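Local coordinates for pyruvate kinase (Toxoplasma gondii, PDB 3GG8), which catalyses the last step of glycolysis, transferring the phosphoryl group of phosphoenolpyruvate to ADP to give pyruvate and ATP, at residues Q150-G155 and P196-Q201; S164-V169 and Q180-A185; P203-K208 and I225-V230; F229-D234 and N258-V263. All blocks are in the same frame, centred on the assembly; numbering follows the deposited sequence.

Contact 1. Residues Q150-G155 and P196-Q201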
loop_
_atom_site.group_PDB
_atom_site.type_symbol
_atom_site.label_atom_id
_atom_site.label_comp_id
_atom_site.label_asym_id
_atom_site.label_seq_id
_atom_site.Cartn_x
_atom_site.Cartn_y
_atom_site.Cartn_z
ATOM N N GLN C 150 53.874 2.463 11.985
ATOM C CA GLN C 150 53.252 1.151 12.136
ATOM C C GLN C 150 51.716 1.207 11.978
ATOM O O GLN C 150 51.014 0.252 12.307
ATOM C CB GLN C 150 53.628 0.558 13.502
ATOM C CG GLN C 150 55.119 0.142 13.640
ATOM C CD GLN C 150 56.039 1.302 14.020
ATOM O OE1 GLN C 150 55.734 2.080 14.921
ATOM N NE2 GLN C 150 57.181 1.404 13.336
ATOM N N SER C 151 51.202 2.325 11.478
ATOM C CA SER C 151 49.766 2.497 11.289
ATOM C C SER C 151 49.485 2.769 9.818
ATOM O O SER C 151 48.515 2.282 9.235
ATOM C CB SER C 151 49.255 3.662 12.145
ATOM O OG SER C 151 49.596 3.486 13.515
ATOM N N VAL C 152 50.375 3.554 9.238
ATOM C CA VAL C 152 50.307 4.017 7.868
ATOM C C VAL C 152 51.135 3.075 6.974
ATOM O O VAL C 152 52.099 2.447 7.440
ATOM C CB VAL C 152 50.741 5.530 7.854
ATOM C CG1 VAL C 152 51.998 5.774 7.077
ATOM C CG2 VAL C 152 49.595 6.442 7.454
ATOM N N LYS C 153 50.717 2.922 5.715
ATOM C CA LYS C 153 51.428 2.093 4.733
ATOM C C LYS C 153 51.572 2.873 3.428
ATOM O O LYS C 153 50.823 3.826 3.212
ATOM C CB LYS C 153 50.679 0.775 4.468
ATOM C CG LYS C 153 50.511 -0.130 5.697
ATOM C CD LYS C 153 50.062 -1.540 5.314
ATOM C CE LYS C 153 49.036 -2.101 6.318
ATOM N NZ LYS C 153 49.452 -1.988 7.766
ATOM N N PRO C 154 52.534 2.485 2.555
ATOM C CA PRO C 154 52.646 3.134 1.240
ATOM C C PRO C 154 51.289 3.250 0.527
ATOM O O PRO C 154 50.551 2.271 0.435
ATOM C CB PRO C 154 53.568 2.186 0.465
ATOM C CG PRO C 154 54.446 1.577 1.515
ATOM C CD PRO C 154 53.571 1.446 2.744
ATOM N N GLY C 155 50.955 4.437 0.042
ATOM C CA GLY C 155 49.704 4.616 -0.682
ATOM C C GLY C 155 48.660 5.318 0.155
ATOM O O GLY C 155 47.756 5.968 -0.394
ATOM N N PRO C 196 43.299 9.324 7.146
ATOM C CA PRO C 196 42.172 8.717 6.422
ATOM C C PRO C 196 42.300 7.192 6.250
ATOM O O PRO C 196 43.348 6.720 5.808
ATOM C CB PRO C 196 42.234 9.403 5.050
ATOM C CG PRO C 196 42.849 10.726 5.322
ATOM C CD PRO C 196 43.805 10.533 6.466
ATOM N N ASN C 197 41.262 6.437 6.626
ATOM C CA ASN C 197 41.236 4.975 6.443
ATOM C C ASN C 197 42.261 4.221 7.327
ATOM O O ASN C 197 42.603 3.065 7.043
ATOM C CB ASN C 197 41.448 4.630 4.956
ATOM C CG ASN C 197 40.612 3.446 4.484
ATOM O OD1 ASN C 197 39.643 3.027 5.131
ATOM N ND2 ASN C 197 40.980 2.911 3.325
ATOM N N VAL C 198 42.741 4.875 8.391
ATOM C CA VAL C 198 43.699 4.254 9.326
ATOM C C VAL C 198 43.228 4.409 10.780
ATOM O O VAL C 198 42.924 5.516 11.231
ATOM C CB VAL C 198 45.136 4.852 9.164
ATOM C CG1 VAL C 198 46.074 4.341 10.253
ATOM C CG2 VAL C 198 45.712 4.525 7.809
ATOM N N LYS C 199 43.160 3.297 11.507
ATOM C CA LYS C 199 42.808 3.329 12.922
ATOM C C LYS C 199 43.904 4.029 13.754
ATOM O O LYS C 199 45.086 3.733 13.612
ATOM C CB LYS C 199 42.524 1.900 13.425
ATOM C CG LYS C 199 42.572 1.746 14.940
ATOM C CD LYS C 199 41.646 0.654 15.473
ATOM C CE LYS C 199 41.259 0.974 16.919
ATOM N NZ LYS C 199 40.052 0.229 17.406
ATOM N N VAL C 200 43.509 4.963 14.609
ATOM C CA VAL C 200 44.468 5.666 15.462
ATOM C C VAL C 200 44.676 4.873 16.750
ATOM O O VAL C 200 43.726 4.642 17.491
ATOM C CB VAL C 200 44.041 7.125 15.756
ATOM C CG1 VAL C 200 45.066 7.820 16.640
ATOM C CG2 VAL C 200 43.856 7.901 14.442
ATOM N N GLN C 201 45.917 4.450 16.995
ATOM C CA GLN C 201 46.242 3.580 18.127
ATOM C C GLN C 201 46.471 4.376 19.405
ATOM O O GLN C 201 47.477 4.198 20.100
ATOM C CB GLN C 201 47.470 2.711 17.826
ATOM C CG GLN C 201 47.285 1.693 16.703
ATOM C CD GLN C 201 48.591 0.976 16.344
ATOM O OE1 GLN C 201 49.368 0.573 17.229
ATOM N NE2 GLN C 201 48.835 0.808 15.044
#
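Van der Waals packing of Val198 on Ser151 forms the middle of this contact, where the two loop segments approach most closely. Methyl CG1 of Val198 lies 3.4 Å from Ser151 O and 3.8 Å from Ser151 CB, so one methyl spans both the peptide oxygen and the side-chain carbon. It reaches them because CG1 is anti to the backbone N (chi1 172°). The other methyl, CG2, makes the apolar pair of the contact with Val152, whose own CG2 is 4.3 Å from Val198 CG2; Val152 also leans on Val169 and Val172 of strand 165-172. In the pyruvate kinase fold, 196-201 belongs to the connection that returns from the small β-rich B domain to the (β/α)8 barrel, while 150-155 is a loop of the B domain itself, so this packing lies beside the interdomain link. Polar groups gather at the end where Gln201 lies. Its chain, extended beyond CG, carries NE2 to 3.2 Å from Ser151 OG, but the angle is too poor for a hydrogen bond; NE2 also lies 3.5 Å from Gln150 O. The hydroxyl of Ser151 is instead hydrogen-bonded to Ala147 O and Tyr145 OH. Tyr145 OH pairs with Gln201 N as well, tying the two segments together through a third residue. Gln150 turns its amide elsewhere, with NE2 bonded to Ser174 O.

Contact 2. Residues S164-V169 and Q180-A185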
loop_
_atom_site.group_PDB
_atom_site.type_symbol
_atom_site.label_atom_id
_atom_site.label_comp_id
_atom_site.label_asym_id
_atom_site.label_seq_id
_atom_site.Cartn_x
_atom_site.Cartn_y
_atom_site.Cartn_z
ATOM N N SER C 164 44.778 21.167 5.058
ATOM C CA SER C 164 45.525 22.161 4.286
ATOM C C SER C 164 46.419 21.480 3.274
ATOM O O SER C 164 46.369 21.767 2.075
ATOM C CB SER C 164 46.461 22.932 5.217
ATOM O OG SER C 164 46.017 24.229 5.473
ATOM N N LEU C 165 47.273 20.604 3.803
ATOM C CA LEU C 165 48.271 19.890 3.031
ATOM C C LEU C 165 47.907 18.424 3.059
ATOM O O LEU C 165 47.525 17.886 4.112
ATOM C CB LEU C 165 49.664 20.109 3.627
ATOM C CG LEU C 165 50.852 19.285 3.120
ATOM C CD1 LEU C 165 51.252 19.616 1.673
ATOM C CD2 LEU C 165 52.018 19.496 4.052
ATOM N N SER C 166 48.011 17.802 1.888
ATOM C CA SER C 166 47.778 16.387 1.724
ATOM C C SER C 166 49.043 15.720 1.194
ATOM O O SER C 166 49.572 16.118 0.147
ATOM C CB SER C 166 46.611 16.152 0.776
ATOM O OG SER C 166 46.459 14.774 0.516
ATOM N N VAL C 167 49.535 14.729 1.934
ATOM C CA VAL C 167 50.683 13.943 1.494
ATOM C C VAL C 167 50.290 12.471 1.285
ATOM O O VAL C 167 49.461 11.926 2.028
ATOM C CB VAL C 167 51.916 14.081 2.447
ATOM C CG1 VAL C 167 52.375 15.544 2.555
ATOM C CG2 VAL C 167 51.620 13.516 3.835
ATOM N N LYS C 168 50.863 11.849 0.251
ATOM C CA LYS C 168 50.722 10.404 0.035
ATOM C C LYS C 168 51.964 9.716 0.599
ATOM O O LYS C 168 53.088 10.158 0.340
ATOM C CB LYS C 168 50.575 10.080 -1.463
ATOM C CG LYS C 168 49.831 8.765 -1.775
ATOM C CD LYS C 168 50.420 8.021 -2.984
ATOM C CE LYS C 168 49.804 8.441 -4.333
ATOM N NZ LYS C 168 48.398 7.939 -4.532
ATOM N N VAL C 169 51.761 8.648 1.369
ATOM C CA VAL C 169 52.875 7.875 1.946
ATOM C C VAL C 169 53.603 7.054 0.866
ATOM O O VAL C 169 52.984 6.286 0.133
ATOM C CB VAL C 169 52.416 6.943 3.117
ATOM C CG1 VAL C 169 53.582 6.123 3.648
ATOM C CG2 VAL C 169 51.781 7.744 4.248
ATOM N N GLN C 180 54.917 12.387 0.091
ATOM C CA GLN C 180 55.012 13.243 -1.066
ATOM C C GLN C 180 53.806 14.182 -1.118
ATOM O O GLN C 180 52.662 13.728 -1.103
ATOM C CB GLN C 180 55.076 12.362 -2.300
ATOM C CG GLN C 180 55.637 13.016 -3.523
ATOM C CD GLN C 180 55.268 12.230 -4.757
ATOM O OE1 GLN C 180 56.105 11.542 -5.345
ATOM N NE2 GLN C 180 53.991 12.291 -5.133
ATOM N N ALA C 181 54.063 15.488 -1.164
ATOM C CA ALA C 181 52.994 16.487 -1.160
ATOM C C ALA C 181 52.081 16.361 -2.384
ATOM O O ALA C 181 52.557 16.305 -3.508
ATOM C CB ALA C 181 53.578 17.883 -1.064
ATOM N N GLN C 182 50.769 16.293 -2.151
ATOM C CA GLN C 182 49.798 16.163 -3.245
ATOM C C GLN C 182 49.390 17.533 -3.793
ATOM O O GLN C 182 48.929 17.649 -4.933
ATOM C CB GLN C 182 48.567 15.333 -2.838
ATOM C CG GLN C 182 48.845 13.851 -2.542
ATOM C CD GLN C 182 49.626 13.149 -3.655
ATOM O OE1 GLN C 182 49.098 12.873 -4.742
ATOM N NE2 GLN C 182 50.897 12.856 -3.383
ATOM N N ASN C 183 49.575 18.559 -2.963
ATOM C CA ASN C 183 49.338 19.949 -3.343
ATOM C C ASN C 183 50.405 20.874 -2.745
ATOM O O ASN C 183 51.181 20.459 -1.872
ATOM C CB ASN C 183 47.931 20.388 -2.919
ATOM C CG ASN C 183 47.733 20.361 -1.411
ATOM O OD1 ASN C 183 47.345 21.362 -0.806
ATOM N ND2 ASN C 183 47.993 19.210 -0.795
ATOM N N THR C 184 50.451 22.112 -3.238
ATOM C CA THR C 184 51.283 23.175 -2.665
ATOM C C THR C 184 50.547 23.862 -1.498
ATOM O O THR C 184 49.407 24.302 -1.645
ATOM C CB THR C 184 51.670 24.212 -3.743
ATOM O OG1 THR C 184 52.330 23.540 -4.826
ATOM C CG2 THR C 184 52.594 25.300 -3.171
ATOM N N ALA C 185 51.193 23.926 -0.337
ATOM C CA ALA C 185 50.592 24.572 0.838
ATOM C C ALA C 185 51.624 25.137 1.823
ATOM O O ALA C 185 52.807 24.788 1.787
ATOM C CB ALA C 185 49.629 23.617 1.546
#
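Gln180 pairs with Lys168 through both of its backbone polar atoms: Gln180 N donates to Lys168 O, and Lys168 N donates to Gln180 O, each over 2.9 Å, as in an antiparallel hydrogen-bonded pair. Gln180 O also lies 3.3 Å from Val167 CA in a CA-H...O contact. Next comes Ala181, facing Val167 as a non-hydrogen-bonded pair; its CB packs on Leu165 CD1 at 4.0 Å. Just past the strand, Gln182 N adds a further backbone bond, 2.6 Å to Ser166 O and nearly straight at hydrogen (163°). The Gln182 side chain is bent at chi2 (-51°), curling back so that NE2 donates to Gln180 O from the face of that carbonyl opposite to Lys168 N. Gln180 O is thus gripped by two donors, and Gln182 NE2 rests 3.4 Å from Lys168 CB. Asn183 follows beside Ser166, and its carbonyl O approaches Leu165 CD1 to 3.6 Å; Arg324 of a second subunit packs on Ser166 and Asn183. At Ala185 the chain comes back in, with CB 4.1 Å from Leu165 CB, near the classic β bulge that Ser164 and Leu165 form opposite Ile160. The whole is the open end of an antiparallel β hairpin, strands 165-172 and 176-181, inside the β-rich B domain that characterises pyruvate kinases.

Contact 3. Residues P203-K208 and I225-V230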
loop_
_atom_site.group_PDB
_atom_site.type_symbol
_atom_site.label_atom_id
_atom_site.label_comp_id
_atom_site.label_asym_id
_atom_site.label_seq_id
_atom_site.Cartn_x
_atom_site.Cartn_y
_atom_site.Cartn_z
ATOM N N PRO C 203 44.291 5.824 23.014
ATOM C CA PRO C 203 43.103 5.692 23.847
ATOM C C PRO C 203 42.094 6.797 23.571
ATOM O O PRO C 203 42.440 7.977 23.561
ATOM C CB PRO C 203 43.656 5.800 25.284
ATOM C CG PRO C 203 45.009 6.375 25.169
ATOM C CD PRO C 203 45.520 5.907 23.833
ATOM N N VAL C 204 40.858 6.388 23.322
ATOM C CA VAL C 204 39.757 7.290 23.084
ATOM C C VAL C 204 39.448 8.071 24.355
ATOM O O VAL C 204 39.220 9.270 24.302
ATOM C CB VAL C 204 38.531 6.535 22.493
ATOM C CG1 VAL C 204 37.255 7.402 22.541
ATOM C CG2 VAL C 204 38.824 6.124 21.038
ATOM N N ILE C 205 39.489 7.397 25.499
ATOM C CA ILE C 205 39.308 8.056 26.781
ATOM C C ILE C 205 40.633 7.866 27.520
ATOM O O ILE C 205 40.850 6.824 28.139
ATOM C CB ILE C 205 38.091 7.451 27.584
ATOM C CG1 ILE C 205 36.759 7.611 26.830
ATOM C CG2 ILE C 205 37.979 8.038 28.983
ATOM C CD1 ILE C 205 36.258 9.071 26.591
ATOM N N GLY C 206 41.514 8.870 27.429
ATOM C CA GLY C 206 42.784 8.887 28.155
ATOM C C GLY C 206 42.606 9.211 29.632
ATOM O O GLY C 206 41.480 9.275 30.120
ATOM N N GLU C 207 43.706 9.407 30.356
ATOM C CA GLU C 207 43.618 9.735 31.785
ATOM C C GLU C 207 42.952 11.091 32.031
ATOM O O GLU C 207 42.204 11.265 33.001
ATOM C CB GLU C 207 45.001 9.723 32.446
ATOM C CG GLU C 207 45.435 8.372 33.024
ATOM C CD GLU C 207 44.448 7.803 34.058
ATOM O OE1 GLU C 207 43.745 8.576 34.764
ATOM O OE2 GLU C 207 44.377 6.566 34.153
ATOM N N LYS C 208 43.250 12.055 31.166
ATOM C CA LYS C 208 42.613 13.372 31.244
ATOM C C LYS C 208 41.103 13.280 31.057
ATOM O O LYS C 208 40.345 13.826 31.859
ATOM C CB LYS C 208 43.199 14.333 30.225
ATOM C CG LYS C 208 42.511 15.701 30.226
ATOM C CD LYS C 208 42.538 16.324 28.840
ATOM C CE LYS C 208 41.312 17.194 28.563
ATOM N NZ LYS C 208 40.855 18.006 29.689
ATOM N N ILE C 225 27.607 12.668 28.284
ATOM C CA ILE C 225 28.987 12.733 27.823
ATOM C C ILE C 225 28.985 12.545 26.300
ATOM O O ILE C 225 28.442 11.571 25.783
ATOM C CB ILE C 225 29.896 11.654 28.469
ATOM C CG1 ILE C 225 29.760 11.604 30.005
ATOM C CG2 ILE C 225 31.355 11.821 28.028
ATOM C CD1 ILE C 225 30.297 12.808 30.792
ATOM N N ALA C 226 29.561 13.498 25.587
ATOM C CA ALA C 226 29.841 13.316 24.173
ATOM C C ALA C 226 31.314 12.956 24.100
ATOM O O ALA C 226 32.150 13.712 24.572
ATOM C CB ALA C 226 29.547 14.586 23.376
ATOM N N ALA C 227 31.627 11.781 23.556
ATOM C CA ALA C 227 32.989 11.269 23.593
ATOM C C ALA C 227 33.600 11.443 22.205
ATOM O O ALA C 227 33.152 10.836 21.244
ATOM C CB ALA C 227 32.989 9.814 24.007
ATOM N N SER C 228 34.627 12.275 22.104
ATOM C CA SER C 228 35.228 12.534 20.800
ATOM C C SER C 228 35.898 11.292 20.220
ATOM O O SER C 228 36.405 10.448 20.967
ATOM C CB SER C 228 36.205 13.709 20.894
ATOM O OG SER C 228 35.475 14.885 21.178
ATOM N N PHE C 229 35.850 11.167 18.889
ATOM C CA PHE C 229 36.636 10.169 18.157
ATOM C C PHE C 229 36.397 8.717 18.597
ATOM O O PHE C 229 37.354 7.971 18.847
ATOM C CB PHE C 229 38.138 10.513 18.266
ATOM C CG PHE C 229 38.938 10.158 17.041
ATOM C CD1 PHE C 229 38.918 10.975 15.918
ATOM C CD2 PHE C 229 39.732 9.021 17.018
ATOM C CE1 PHE C 229 39.672 10.653 14.781
ATOM C CE2 PHE C 229 40.482 8.698 15.882
ATOM C CZ PHE C 229 40.448 9.514 14.772
ATOM N N VAL C 230 35.138 8.292 18.691
ATOM C CA VAL C 230 34.872 6.907 19.087
ATOM C C VAL C 230 35.133 5.970 17.909
ATOM O O VAL C 230 34.600 6.171 16.811
ATOM C CB VAL C 230 33.452 6.706 19.657
ATOM C CG1 VAL C 230 33.112 5.221 19.735
ATOM C CG2 VAL C 230 33.338 7.352 21.034
#
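The flat group of Phe229 that Val204 meets is its peptide carbonyl: methyl CG2 of Val204 comes to 3.2 Å from Phe229 O, whereas the aromatic ring stays 5.0 Å or more from residues 203-208 and has Val200 and Asn258 at its sides instead. A second carbonyl, Ser228 O, lies 3.5 Å from the other methyl, Val204 CG1. The setting is the (β/α)8 barrel: strand 224-227 is its fourth strand, 228-230 leads away from that strand's C-terminal end, and 203-208 runs into helix 207-217, the helix that precedes this strand in the chain. Gly206 is the N-cap of that helix. Val204 is wedged against a turning backbone: CG2 points at Phe229 O, while CG1, anti to the backbone N (chi1 167°), lies between Ser228 O and Phe229 O. Ser228 has its hydroxyl elsewhere, hydrogen-bonded to Thr102 O and Lys255 NZ. Around these polar atoms the packing is apolar. Ile205 sits between the strand and its neighbouring helices, touching Ile213, Tyr238 and Ile239, and its CD1 lies 4.2 Å from Ala227 CB. Further along, Val204 CG1 meets Val230 CG2, methyl against methyl, also at 4.2 Å.

Contact 4. Residues F229-D234 and N258-V263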
loop_
_atom_site.group_PDB
_atom_site.type_symbol
_atom_site.label_atom_id
_atom_site.label_comp_id
_atom_site.label_asym_id
_atom_site.label_seq_id
_atom_site.Cartn_x
_atom_site.Cartn_y
_atom_site.Cartn_z
ATOM N N PHE C 229 35.850 11.167 18.889
ATOM C CA PHE C 229 36.636 10.169 18.157
ATOM C C PHE C 229 36.397 8.717 18.597
ATOM O O PHE C 229 37.354 7.971 18.847
ATOM C CB PHE C 229 38.138 10.513 18.266
ATOM C CG PHE C 229 38.938 10.158 17.041
ATOM C CD1 PHE C 229 38.918 10.975 15.918
ATOM C CD2 PHE C 229 39.732 9.021 17.018
ATOM C CE1 PHE C 229 39.672 10.653 14.781
ATOM C CE2 PHE C 229 40.482 8.698 15.882
ATOM C CZ PHE C 229 40.448 9.514 14.772
ATOM N N VAL C 230 35.138 8.292 18.691
ATOM C CA VAL C 230 34.872 6.907 19.087
ATOM C C VAL C 230 35.133 5.970 17.909
ATOM O O VAL C 230 34.600 6.171 16.811
ATOM C CB VAL C 230 33.452 6.706 19.657
ATOM C CG1 VAL C 230 33.112 5.221 19.735
ATOM C CG2 VAL C 230 33.338 7.352 21.034
ATOM N N GLN C 231 35.968 4.959 18.142
ATOM C CA GLN C 231 36.413 4.080 17.072
ATOM C C GLN C 231 35.816 2.671 17.128
ATOM O O GLN C 231 35.853 1.949 16.125
ATOM C CB GLN C 231 37.938 4.019 17.035
ATOM C CG GLN C 231 38.579 5.297 16.553
ATOM C CD GLN C 231 40.053 5.124 16.254
ATOM O OE1 GLN C 231 40.488 5.300 15.110
ATOM N NE2 GLN C 231 40.835 4.780 17.281
ATOM N N SER C 232 35.277 2.286 18.288
ATOM C CA SER C 232 34.670 0.958 18.475
ATOM C C SER C 232 33.700 0.944 19.660
ATOM O O SER C 232 33.780 1.792 20.547
ATOM C CB SER C 232 35.753 -0.089 18.716
ATOM O OG SER C 232 36.148 -0.099 20.073
ATOM N N ALA C 233 32.802 -0.040 19.698
ATOM C CA ALA C 233 31.823 -0.114 20.782
ATOM C C ALA C 233 32.443 -0.426 22.156
ATOM O O ALA C 233 31.836 -0.135 23.177
ATOM C CB ALA C 233 30.720 -1.103 20.439
ATOM N N ASP C 234 33.644 -1.011 22.177
ATOM C CA ASP C 234 34.410 -1.149 23.429
ATOM C C ASP C 234 34.715 0.201 24.081
ATOM O O ASP C 234 34.896 0.279 25.302
ATOM C CB ASP C 234 35.734 -1.870 23.197
ATOM C CG ASP C 234 35.557 -3.344 22.952
ATOM O OD1 ASP C 234 36.313 -3.874 22.115
ATOM O OD2 ASP C 234 34.667 -3.972 23.579
ATOM N N ASN C 258 35.793 9.285 12.220
ATOM C CA ASN C 258 36.635 8.642 11.203
ATOM C C ASN C 258 36.033 7.344 10.634
ATOM O O ASN C 258 34.864 7.019 10.895
ATOM C CB ASN C 258 38.100 8.477 11.687
ATOM C CG ASN C 258 38.279 7.384 12.740
ATOM O OD1 ASN C 258 37.324 6.955 13.395
ATOM N ND2 ASN C 258 39.528 6.933 12.909
ATOM N N VAL C 259 36.831 6.641 9.826
ATOM C CA VAL C 259 36.435 5.385 9.194
ATOM C C VAL C 259 36.116 4.260 10.201
ATOM O O VAL C 259 35.168 3.508 9.987
ATOM C CB VAL C 259 37.475 4.947 8.103
ATOM C CG1 VAL C 259 37.237 3.497 7.605
ATOM C CG2 VAL C 259 37.442 5.927 6.932
ATOM N N GLU C 260 36.894 4.145 11.283
ATOM C CA GLU C 260 36.640 3.121 12.311
ATOM C C GLU C 260 35.274 3.294 12.957
ATOM O O GLU C 260 34.575 2.306 13.212
ATOM C CB GLU C 260 37.707 3.122 13.412
ATOM C CG GLU C 260 39.056 2.577 13.006
ATOM C CD GLU C 260 39.011 1.132 12.519
ATOM O OE1 GLU C 260 38.563 0.234 13.275
ATOM O OE2 GLU C 260 39.444 0.905 11.372
ATOM N N GLY C 261 34.924 4.547 13.243
ATOM C CA GLY C 261 33.609 4.899 13.771
ATOM C C GLY C 261 32.530 4.478 12.796
ATOM O O GLY C 261 31.577 3.816 13.178
ATOM N N LEU C 262 32.706 4.842 11.527
ATOM C CA LEU C 262 31.795 4.445 10.465
ATOM C C LEU C 262 31.671 2.926 10.306
ATOM O O LEU C 262 30.564 2.386 10.295
ATOM C CB LEU C 262 32.212 5.099 9.144
ATOM C CG LEU C 262 32.052 6.628 9.055
ATOM C CD1 LEU C 262 32.712 7.154 7.803
ATOM C CD2 LEU C 262 30.588 7.048 9.090
ATOM N N VAL C 263 32.805 2.236 10.216
ATOM C CA VAL C 263 32.816 0.780 10.039
ATOM C C VAL C 263 32.209 0.045 11.245
ATOM O O VAL C 263 31.550 -0.999 11.093
ATOM C CB VAL C 263 34.245 0.273 9.706
ATOM C CG1 VAL C 263 34.356 -1.241 9.834
ATOM C CG2 VAL C 263 34.627 0.697 8.311
HETATM O O HOH W 1 35.300 8.137 14.814
#
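Gln231 and Gly261 bring the two backbones together, with their CA atoms 4.4 Å apart. Glycine has no side chain to hold the chains off, and Gly261 CA lies 3.4 Å from Val230 O. Asn258 is the N-cap of helix 259-263; its OD1 accepts a weak bond from Gly261 N. An ordered water ties this turn to the other segment: it donates to Val230 O and Asn258 OD1 and accepts from Asn258 N. The two segments follow the fourth and fifth strands of the (β/α)8 barrel, at the strands' C-terminal ends, where barrel enzymes of this kind place their active sites. Among the side chains, Asn258 has two partners. Its ND2 donates to Gln231 OE1 over 2.9 Å (N-H...O 161°), with the two amide planes 32° apart. With CG between the backbone N and carbonyl carbon (chi1 73°), the amide also reaches the ring of Phe229: ND2 is 3.3 Å from CZ, while OD1 lies over one ring face, offset toward the rim. Gln231 NE2 is held by Val200 O, which fixes the amide's rotation. Alongside, Glu260 CB packs on Gln231 CB at 3.7 Å, and Gln231 O accepts from Asn264 ND2.

In the fold
Contact 2 is nested along the chain inside the loop closed by contact 1, both involving the B domain, with centres 16 Å apart and Gly155 N probably bonded to Val169 O. Contacts 3 and 4 come later, on the (β/α)8 barrel; they share Phe229 and Val230, and their centres are 12 Å apart. Contact 1 bridges the two domains: Val200 packs on Phe229 of contact 3, and the Val200 carbonyl meets Gln231 of contact 4, 14 Å away between centres. Contact 2 touches neither barrel contact, its nearest atoms being about 14 Å from contact 4. The series thus runs from the lid-like domain to the barrel end that probably holds the active site.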